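Local atomic coordinates of CdiI toxin (Salmonella enterica subsp. enterica serovar Rubislaw str. ATCC 10717, PDB entry 4ZQU), a protein that neutralises its cognate CdiA toxin as the immunity component of a contact-dependent growth inhibition system by which bacteria restrain closely related neighbours. Residues B[46-49]-B[50-54]; B[67-70]-B[71-74]; B[157-160]-B[161-165]. All coordinates share one frame; numbering follows the deposited sequence.

In the fold
Following the chain from the N terminus, contact 1 comes first, in the opening turns of helix 47-59, just after strand 30-41. Contact 2 follows in the loop joining strand 64-65 to strand 79-80, which reaches the bound toxin. Contact 3 comes late, where the loop after strand 153-155 starts helix 161-172. Each joins adjoining segments, so each is local and closes no long loop; the three run in series, and none nests in or crosses another. Contacts 1 and 3 nevertheless meet in space, their centres about 9 Å apart, and pack the starts of the two helices together. Contact 2 lies about 37 Å from contact 1, centre to centre, on the opposite side of the chain's centre.

Contact 1: B[46-49]-B[50-54]; sequences SDLD and LGEMV
Leu-48 and Glu-52, one helical turn apart, run side by side and point the same way. The leucine touches with one branch: its CD2 lies 3.4 Å from OE2 of Glu-52. With its CG anti to the backbone N (chi1 -166°), Leu-48 sends its methyls along the helix surface, beside the extended glutamate. The aliphatic part of Glu-52 also leans on the backbone, CG sitting 3.3 Å from the carbonyl O of Leu-48. Met-53 repeats this one residue on: its CG does the touching, 3.2 Å from O of Asp-49, with SD farther off.

Beneath these side chains runs the i to i+4 ladder of an alpha helix. Leu-50 N gives a straight bond to O of Ser-46 (2.8 Å, 164° at the hydrogen). Glu-52 N binds O of Leu-48 at 2.9 Å and Met-53 N binds O of Asp-49 at 2.8 Å, while the bond from Gly-51 N to O of Asp-47 is weak. Ser-46 is the N-cap. Its OG accepts from Asp-49 N over 3.2 Å, satisfying an amide of the first turn that has no helical carbonyl before it. Asp-49 and Glu-52 stand near each other on the exposed face, OD1 of the first 4.6 Å from OE1 of the second, and these like charges probably repel mildly.

Farther out, the helix meets two elements. Helix 161-172 receives Asp-47 on Ala-166 and Leu-48 on Thr-162, and the Asp-47 carboxylate makes a long, weak ion pair with Arg-169. Met-53 instead packs against His-39 and Ser-41 of strand 30-41.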
ATOM      1  N   SER B  46     -24.722  -2.221  15.778  1.00 56.80           N
ATOM      2  CA  SER B  46     -25.753  -1.713  14.871  1.00 54.97           C
ATOM      3  C   SER B  46     -25.144  -0.919  13.716  1.00 53.61           C
ATOM      4  O   SER B  46     -24.077  -0.323  13.860  1.00 54.21           O
ATOM      5  CB  SER B  46     -26.752  -0.834  15.632  1.00 55.02           C
ATOM      6  OG  SER B  46     -26.175   0.412  15.984  1.00 52.97           O
ATOM      7  N   ASP B  47     -25.828  -0.911  12.576  1.00 51.82           N
ATOM      8  CA  ASP B  47     -25.351  -0.186  11.400  1.00 48.34           C
ATOM      9  C   ASP B  47     -25.287   1.315  11.654  1.00 46.77           C
ATOM     10  O   ASP B  47     -24.530   2.030  11.000  1.00 45.93           O
ATOM     11  CB  ASP B  47     -26.244  -0.471  10.186  1.00 49.24           C
ATOM     12  CG  ASP B  47     -26.056  -1.876   9.639  1.00 50.51           C
ATOM     13  OD1 ASP B  47     -25.120  -2.571  10.087  1.00 52.82           O
ATOM     14  OD2 ASP B  47     -26.838  -2.286   8.754  1.00 49.98           O
ATOM     15  N   LEU B  48     -26.085   1.788  12.603  1.00 49.01           N
ATOM     16  CA  LEU B  48     -26.071   3.195  12.983  1.00 50.72           C
ATOM     17  C   LEU B  48     -24.764   3.524  13.692  1.00 50.80           C
ATOM     18  O   LEU B  48     -24.037   4.427  13.279  1.00 50.71           O
ATOM     19  CB  LEU B  48     -27.268   3.528  13.881  1.00 54.29           C
ATOM     20  CG  LEU B  48     -27.637   4.997  14.126  1.00 56.87           C
ATOM     21  CD1 LEU B  48     -29.085   5.101  14.572  1.00 59.97           C
ATOM     22  CD2 LEU B  48     -26.731   5.666  15.150  1.00 58.59           C
ATOM     23  N   ASP B  49     -24.480   2.789  14.765  1.00 51.89           N
ATOM     24  CA  ASP B  49     -23.278   3.011  15.564  1.00 50.28           C
ATOM     25  C   ASP B  49     -22.017   2.743  14.760  1.00 48.17           C
ATOM     26  O   ASP B  49     -21.092   3.554  14.752  1.00 48.97           O
ATOM     27  CB  ASP B  49     -23.294   2.130  16.813  1.00 51.88           C
ATOM     28  CG  ASP B  49     -24.367   2.537  17.797  1.00 55.30           C
ATOM     29  OD1 ASP B  49     -24.803   3.707  17.751  1.00 56.15           O
ATOM     30  OD2 ASP B  49     -24.771   1.688  18.619  1.00 56.77           O
ATOM     31  N   LEU B  50     -21.989   1.595  14.091  1.00 47.18           N
ATOM     32  CA  LEU B  50     -20.875   1.229  13.227  1.00 46.29           C
ATOM     33  C   LEU B  50     -20.614   2.302  12.175  1.00 44.29           C
ATOM     34  O   LEU B  50     -19.468   2.589  11.838  1.00 43.73           O
ATOM     35  CB  LEU B  50     -21.150  -0.111  12.545  1.00 47.37           C
ATOM     36  CG  LEU B  50     -20.134  -0.549  11.490  1.00 44.77           C
ATOM     37  CD1 LEU B  50     -18.766  -0.751  12.126  1.00 43.46           C
ATOM     38  CD2 LEU B  50     -20.604  -1.808  10.773  1.00 44.40           C
ATOM     39  N   GLY B  51     -21.689   2.896  11.670  1.00 44.24           N
ATOM     40  CA  GLY B  51     -21.587   3.934  10.663  1.00 42.34           C
ATOM     41  C   GLY B  51     -21.106   5.253  11.230  1.00 41.17           C
ATOM     42  O   GLY B  51     -20.419   6.016  10.553  1.00 40.50           O
ATOM     43  N   GLU B  52     -21.475   5.531  12.475  1.00 43.28           N
ATOM     44  CA  GLU B  52     -20.995   6.730  13.147  1.00 46.08           C
ATOM     45  C   GLU B  52     -19.545   6.538  13.571  1.00 45.45           C
ATOM     46  O   GLU B  52     -18.792   7.503  13.695  1.00 47.52           O
ATOM     47  CB  GLU B  52     -21.872   7.069  14.354  1.00 50.62           C
ATOM     48  CG  GLU B  52     -23.252   7.586  13.984  1.00 50.71           C
ATOM     49  CD  GLU B  52     -24.024   8.095  15.182  1.00 53.75           C
ATOM     50  OE1 GLU B  52     -23.553   7.899  16.323  1.00 55.80           O
ATOM     51  OE2 GLU B  52     -25.100   8.697  14.984  1.00 55.11           O
ATOM     52  N   MET B  53     -19.162   5.283  13.790  1.00 43.84           N
ATOM     53  CA  MET B  53     -17.769   4.932  14.053  1.00 41.50           C
ATOM     54  C   MET B  53     -16.915   5.229  12.833  1.00 37.21           C
ATOM     55  O   MET B  53     -15.806   5.748  12.945  1.00 38.19           O
ATOM     56  CB  MET B  53     -17.637   3.453  14.430  1.00 42.27           C
ATOM     57  CG  MET B  53     -18.065   3.115  15.847  1.00 44.28           C
ATOM     58  SD  MET B  53     -18.286   1.342  16.106  1.00 65.55           S
ATOM     59  CE  MET B  53     -16.791   0.674  15.376  1.00 39.02           C
ATOM     60  N   VAL B  54     -17.438   4.891  11.662  1.00 35.19           N
ATOM     61  CA  VAL B  54     -16.733   5.139  10.417  1.00 34.45           C
ATOM     62  C   VAL B  54     -16.650   6.638  10.136  1.00 36.88           C
ATOM     63  O   VAL B  54     -15.604   7.139   9.730  1.00 36.88           O
ATOM     64  CB  VAL B  54     -17.411   4.419   9.232  1.00 32.63           C
ATOM     65  CG1 VAL B  54     -16.736   4.787   7.922  1.00 30.20           C
ATOM     66  CG2 VAL B  54     -17.378   2.913   9.439  1.00 30.80           C
TER

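Contact 2: B[67-70]-B[71-74]; sequences APRT and DIWI
Arg-69 and Asp-71 meet in a two-pronged salt bridge, with guanidinium and carboxylate planes turned 35° from each other. The stronger prong runs from NE of Arg-69 to OD1 of Asp-71 (3.1 Å), using the syn lone pair of OD1 and staying close to the guanidinium plane; the other, from NH2 of Arg-69 to OD2 of Asp-71, is weak at 3.4 Å. While Asp-71 holds the edge, Ile-72 covers a face: its CD1 sits 3.7 Å above the plane, over the centre of the group. Bends at chi2 and chi3 fold the arginine back to reach both. Nearer the backbone, CG2 of Ile-74 lies 3.9 Å from CB of Arg-69. A water accepts from Thr-70 N and donates to OD1 of Asp-71, giving that oxygen a second partner.

With its NE edge so held, Arg-69 turns NH1 to a salt bridge with Asp-28 of the CdiA-CT toxin chain, and Ile-72 packs on Ala-30 of the toxin. This part of the loop thus belongs to the toxin-immunity interface, within the connection from strand 64-65 to its parallel partner, strand 79-80.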
ATOM      1  N   ALA B  67       6.349  16.249   3.050  1.00 29.73           N
ATOM      2  CA  ALA B  67       7.004  17.546   3.127  1.00 29.70           C
ATOM      3  C   ALA B  67       6.605  18.373   1.909  1.00 30.74           C
ATOM      4  O   ALA B  67       6.087  17.823   0.938  1.00 30.71           O
ATOM      5  CB  ALA B  67       8.524  17.374   3.205  1.00 28.99           C
ATOM      6  N   PRO B  68       6.820  19.701   1.963  1.00 32.56           N
ATOM      7  CA  PRO B  68       6.554  20.552   0.798  1.00 32.86           C
ATOM      8  C   PRO B  68       7.344  20.141  -0.444  1.00 34.58           C
ATOM      9  O   PRO B  68       8.521  19.800  -0.348  1.00 37.25           O
ATOM     10  CB  PRO B  68       6.988  21.940   1.276  1.00 33.14           C
ATOM     11  CG  PRO B  68       6.782  21.903   2.741  1.00 32.80           C
ATOM     12  CD  PRO B  68       7.124  20.501   3.164  1.00 32.85           C
ATOM     13  N   ARG B  69       6.684  20.174  -1.598  1.00 34.87           N
ATOM     14  CA  ARG B  69       7.327  19.900  -2.876  1.00 34.30           C
ATOM     15  C   ARG B  69       7.256  21.138  -3.756  1.00 33.90           C
ATOM     16  O   ARG B  69       6.200  21.760  -3.878  1.00 33.26           O
ATOM     17  CB  ARG B  69       6.661  18.715  -3.579  1.00 35.74           C
ATOM     18  CG  ARG B  69       6.761  17.396  -2.832  1.00 35.03           C
ATOM     19  CD  ARG B  69       8.077  16.691  -3.115  1.00 33.56           C
ATOM     20  NE  ARG B  69       8.223  16.344  -4.527  1.00 32.13           N
ATOM     21  CZ  ARG B  69       7.683  15.270  -5.094  1.00 31.65           C
ATOM     22  NH1 ARG B  69       6.949  14.432  -4.376  1.00 30.46           N
ATOM     23  NH2 ARG B  69       7.874  15.034  -6.384  1.00 33.65           N
ATOM     24  N   THR B  70       8.377  21.496  -4.370  1.00 35.31           N
ATOM     25  CA  THR B  70       8.425  22.684  -5.212  1.00 36.11           C
ATOM     26  C   THR B  70       8.567  22.325  -6.684  1.00 34.68           C
ATOM     27  O   THR B  70       8.263  23.132  -7.558  1.00 34.89           O
ATOM     28  CB  THR B  70       9.588  23.612  -4.811  1.00 37.45           C
ATOM     29  OG1 THR B  70      10.825  22.897  -4.900  1.00 38.55           O
ATOM     30  CG2 THR B  70       9.400  24.116  -3.388  1.00 36.76           C
ATOM     31  N   ASP B  71       9.023  21.105  -6.951  1.00 34.73           N
ATOM     32  CA  ASP B  71       9.322  20.674  -8.313  1.00 37.31           C
ATOM     33  C   ASP B  71       8.071  20.249  -9.074  1.00 36.61           C
ATOM     34  O   ASP B  71       8.140  19.911 -10.257  1.00 37.84           O
ATOM     35  CB  ASP B  71      10.332  19.525  -8.291  1.00 39.01           C
ATOM     36  CG  ASP B  71       9.873  18.360  -7.433  1.00 39.61           C
ATOM     37  OD1 ASP B  71       9.272  18.603  -6.364  1.00 39.42           O
ATOM     38  OD2 ASP B  71      10.108  17.199  -7.830  1.00 40.54           O
ATOM     39  N   ILE B  72       6.934  20.265  -8.386  1.00 35.17           N
ATOM     40  CA  ILE B  72       5.667  19.814  -8.956  1.00 33.57           C
ATOM     41  C   ILE B  72       4.505  20.687  -8.508  1.00 32.13           C
ATOM     42  O   ILE B  72       4.678  21.607  -7.712  1.00 32.84           O
ATOM     43  CB  ILE B  72       5.336  18.370  -8.542  1.00 32.38           C
ATOM     44  CG1 ILE B  72       5.221  18.292  -7.019  1.00 29.61           C
ATOM     45  CG2 ILE B  72       6.374  17.390  -9.071  1.00 32.48           C
ATOM     46  CD1 ILE B  72       4.693  16.992  -6.522  1.00 29.13           C
ATOM     47  N   TRP B  73       3.318  20.378  -9.017  1.00 32.98           N
ATOM     48  CA  TRP B  73       2.086  20.956  -8.498  1.00 34.64           C
ATOM     49  C   TRP B  73       1.658  20.190  -7.258  1.00 35.35           C
ATOM     50  O   TRP B  73       1.691  18.959  -7.238  1.00 35.70           O
ATOM     51  CB  TRP B  73       0.969  20.914  -9.545  1.00 35.19           C
ATOM     52  CG  TRP B  73      -0.342  21.481  -9.058  1.00 34.89           C
ATOM     53  CD1 TRP B  73      -0.774  22.771  -9.187  1.00 35.47           C
ATOM     54  CD2 TRP B  73      -1.384  20.777  -8.365  1.00 34.19           C
ATOM     55  NE1 TRP B  73      -2.018  22.913  -8.620  1.00 35.70           N
ATOM     56  CE2 TRP B  73      -2.416  21.706  -8.108  1.00 35.27           C
ATOM     57  CE3 TRP B  73      -1.549  19.455  -7.939  1.00 34.59           C
ATOM     58  CZ2 TRP B  73      -3.590  21.354  -7.444  1.00 36.92           C
ATOM     59  CZ3 TRP B  73      -2.716  19.108  -7.279  1.00 35.03           C
ATOM     60  CH2 TRP B  73      -3.720  20.054  -7.039  1.00 36.09           C
ATOM     61  N   ILE B  74       1.260  20.914  -6.219  1.00 35.27           N
ATOM     62  CA  ILE B  74       0.698  20.272  -5.042  1.00 37.17           C
ATOM     63  C   ILE B  74      -0.605  20.955  -4.649  1.00 36.37           C
ATOM     64  O   ILE B  74      -0.776  22.155  -4.861  1.00 37.64           O
ATOM     65  CB  ILE B  74       1.683  20.285  -3.854  1.00 41.43           C
ATOM     66  CG1 ILE B  74       2.180  21.706  -3.573  1.00 45.72           C
ATOM     67  CG2 ILE B  74       2.851  19.350  -4.120  1.00 42.08           C
ATOM     68  CD1 ILE B  74       1.533  22.359  -2.363  1.00 48.05           C
TER
HETATM   69  O   HOH W   1      10.983  19.634  -3.790  1.00 27.52           O

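Contact 3: B[157-160]-B[161-165]; sequences VDSS and PTEIG
Ser-160 and Glu-163 grip each other in both directions, forming a capping box at the start of helix 161-172. Glu-163 N donates to OG of Ser-160 over 3.2 Å, and in return Ser-160 N donates to OE1 of Glu-163 at 3.0 Å. The serine hydroxyl is placed for this by a chi1 of 74°, which sets OG between the backbone N and the carbonyl carbon. Glu-163, extended beyond CG, reaches back along the helix start to the amide of Ser-160, and its OE1 is met from above the carboxylate plane, the donor lying 59° out of it. A carboxylate beside the first amides of a helix would probably be stabilised there by the helix dipole.

The tight part centres on two buried residues, Ile-164 and Ser-159. Ile-164 closes the turn: its N binds O of Ser-160 at 2.9 Å, its CG1 lies 3.3 Å from that same oxygen, and CG1 also rests 3.9 Å from CB of Ser-159. The glutamate comes close here too, with OE1 of Glu-163 3.2 Å from CA of Ser-159.

Toward solvent the fit is looser and wetter. Glu-163 is exposed, and a water spans it and Ser-159, donating to OG of Ser-159 and, weakly, to OE1 of Glu-163. Ser-159 OG is itself hydrogen-bonded to the carbonyl O of Ser-156, which closes the loop back on a residue three positions earlier.

Strand 153-155 leads into this turn, and the helix it starts lies against helix 47-59: Pro-161 on Glu-52, Thr-162 on Asp-47, and Ile-164, deeper in, on Val-54.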
ATOM      1  N   VAL B 157     -22.467  10.714  -0.893  1.00 46.64           N
ATOM      2  CA  VAL B 157     -21.848  11.499   0.172  1.00 48.65           C
ATOM      3  C   VAL B 157     -22.861  11.900   1.244  1.00 48.19           C
ATOM      4  O   VAL B 157     -22.482  12.226   2.369  1.00 47.68           O
ATOM      5  CB  VAL B 157     -21.168  12.775  -0.378  1.00 51.42           C
ATOM      6  CG1 VAL B 157     -20.075  12.412  -1.364  1.00 51.11           C
ATOM      7  CG2 VAL B 157     -22.193  13.686  -1.036  1.00 54.47           C
ATOM      8  N   ASP B 158     -24.144  11.872   0.893  1.00 48.84           N
ATOM      9  CA  ASP B 158     -25.208  12.243   1.822  1.00 49.82           C
ATOM     10  C   ASP B 158     -25.790  11.026   2.529  1.00 47.87           C
ATOM     11  O   ASP B 158     -26.841  11.117   3.162  1.00 49.70           O
ATOM     12  CB  ASP B 158     -26.326  12.993   1.094  1.00 54.09           C
ATOM     13  CG  ASP B 158     -25.875  14.335   0.552  1.00 57.64           C
ATOM     14  OD1 ASP B 158     -24.927  14.923   1.112  1.00 58.57           O
ATOM     15  OD2 ASP B 158     -26.473  14.803  -0.438  1.00 60.22           O
ATOM     16  N   SER B 159     -25.108   9.892   2.410  1.00 45.28           N
ATOM     17  CA  SER B 159     -25.546   8.658   3.052  1.00 42.49           C
ATOM     18  C   SER B 159     -25.669   8.842   4.557  1.00 40.78           C
ATOM     19  O   SER B 159     -24.809   9.456   5.182  1.00 42.43           O
ATOM     20  CB  SER B 159     -24.576   7.512   2.751  1.00 39.83           C
ATOM     21  OG  SER B 159     -24.499   7.248   1.362  1.00 41.67           O
ATOM     22  N   SER B 160     -26.742   8.316   5.133  1.00 40.54           N
ATOM     23  CA  SER B 160     -26.910   8.330   6.579  1.00 40.22           C
ATOM     24  C   SER B 160     -25.900   7.384   7.225  1.00 41.50           C
ATOM     25  O   SER B 160     -25.388   6.482   6.562  1.00 41.50           O
ATOM     26  CB  SER B 160     -28.337   7.931   6.959  1.00 39.99           C
ATOM     27  OG  SER B 160     -28.540   6.542   6.778  1.00 39.88           O
ATOM     28  N   PRO B 161     -25.594   7.599   8.516  1.00 42.71           N
ATOM     29  CA  PRO B 161     -24.721   6.695   9.275  1.00 42.30           C
ATOM     30  C   PRO B 161     -25.160   5.232   9.203  1.00 41.52           C
ATOM     31  O   PRO B 161     -24.314   4.341   9.130  1.00 40.41           O
ATOM     32  CB  PRO B 161     -24.839   7.226  10.703  1.00 43.32           C
ATOM     33  CG  PRO B 161     -25.076   8.683  10.523  1.00 43.33           C
ATOM     34  CD  PRO B 161     -25.936   8.805   9.292  1.00 43.86           C
ATOM     35  N   THR B 162     -26.468   4.999   9.223  1.00 41.60           N
ATOM     36  CA  THR B 162     -27.007   3.650   9.127  1.00 40.83           C
ATOM     37  C   THR B 162     -26.714   3.053   7.755  1.00 39.94           C
ATOM     38  O   THR B 162     -26.346   1.883   7.645  1.00 40.42           O
ATOM     39  CB  THR B 162     -28.526   3.630   9.387  1.00 42.16           C
ATOM     40  OG1 THR B 162     -28.802   4.227  10.661  1.00 39.92           O
ATOM     41  CG2 THR B 162     -29.056   2.204   9.375  1.00 45.47           C
ATOM     42  N   GLU B 163     -26.871   3.868   6.715  1.00 38.41           N
ATOM     43  CA  GLU B 163     -26.568   3.449   5.350  1.00 37.41           C
ATOM     44  C   GLU B 163     -25.082   3.149   5.180  1.00 36.90           C
ATOM     45  O   GLU B 163     -24.700   2.252   4.427  1.00 38.50           O
ATOM     46  CB  GLU B 163     -27.006   4.525   4.350  1.00 37.97           C
ATOM     47  CG  GLU B 163     -28.515   4.682   4.237  1.00 36.71           C
ATOM     48  CD  GLU B 163     -28.926   5.879   3.400  1.00 37.40           C
ATOM     49  OE1 GLU B 163     -28.042   6.653   2.985  1.00 39.23           O
ATOM     50  OE2 GLU B 163     -30.138   6.048   3.163  1.00 39.06           O
ATOM     51  N   ILE B 164     -24.247   3.901   5.890  1.00 36.36           N
ATOM     52  CA  ILE B 164     -22.803   3.718   5.819  1.00 35.27           C
ATOM     53  C   ILE B 164     -22.372   2.432   6.526  1.00 35.10           C
ATOM     54  O   ILE B 164     -21.602   1.642   5.976  1.00 34.10           O
ATOM     55  CB  ILE B 164     -22.063   4.925   6.425  1.00 33.74           C
ATOM     56  CG1 ILE B 164     -22.284   6.163   5.552  1.00 34.34           C
ATOM     57  CG2 ILE B 164     -20.580   4.632   6.556  1.00 33.05           C
ATOM     58  CD1 ILE B 164     -21.615   7.417   6.071  1.00 33.49           C
ATOM     59  N   GLY B 165     -22.878   2.222   7.737  1.00 34.76           N
ATOM     60  CA  GLY B 165     -22.608   0.998   8.470  1.00 34.72           C
ATOM     61  C   GLY B 165     -23.099  -0.221   7.712  1.00 38.23           C
ATOM     62  O   GLY B 165     -22.447  -1.265   7.705  1.00 39.56           O
TER
HETATM   63  O   HOH W   2     -26.478   5.380   0.272  1.00 37.92           O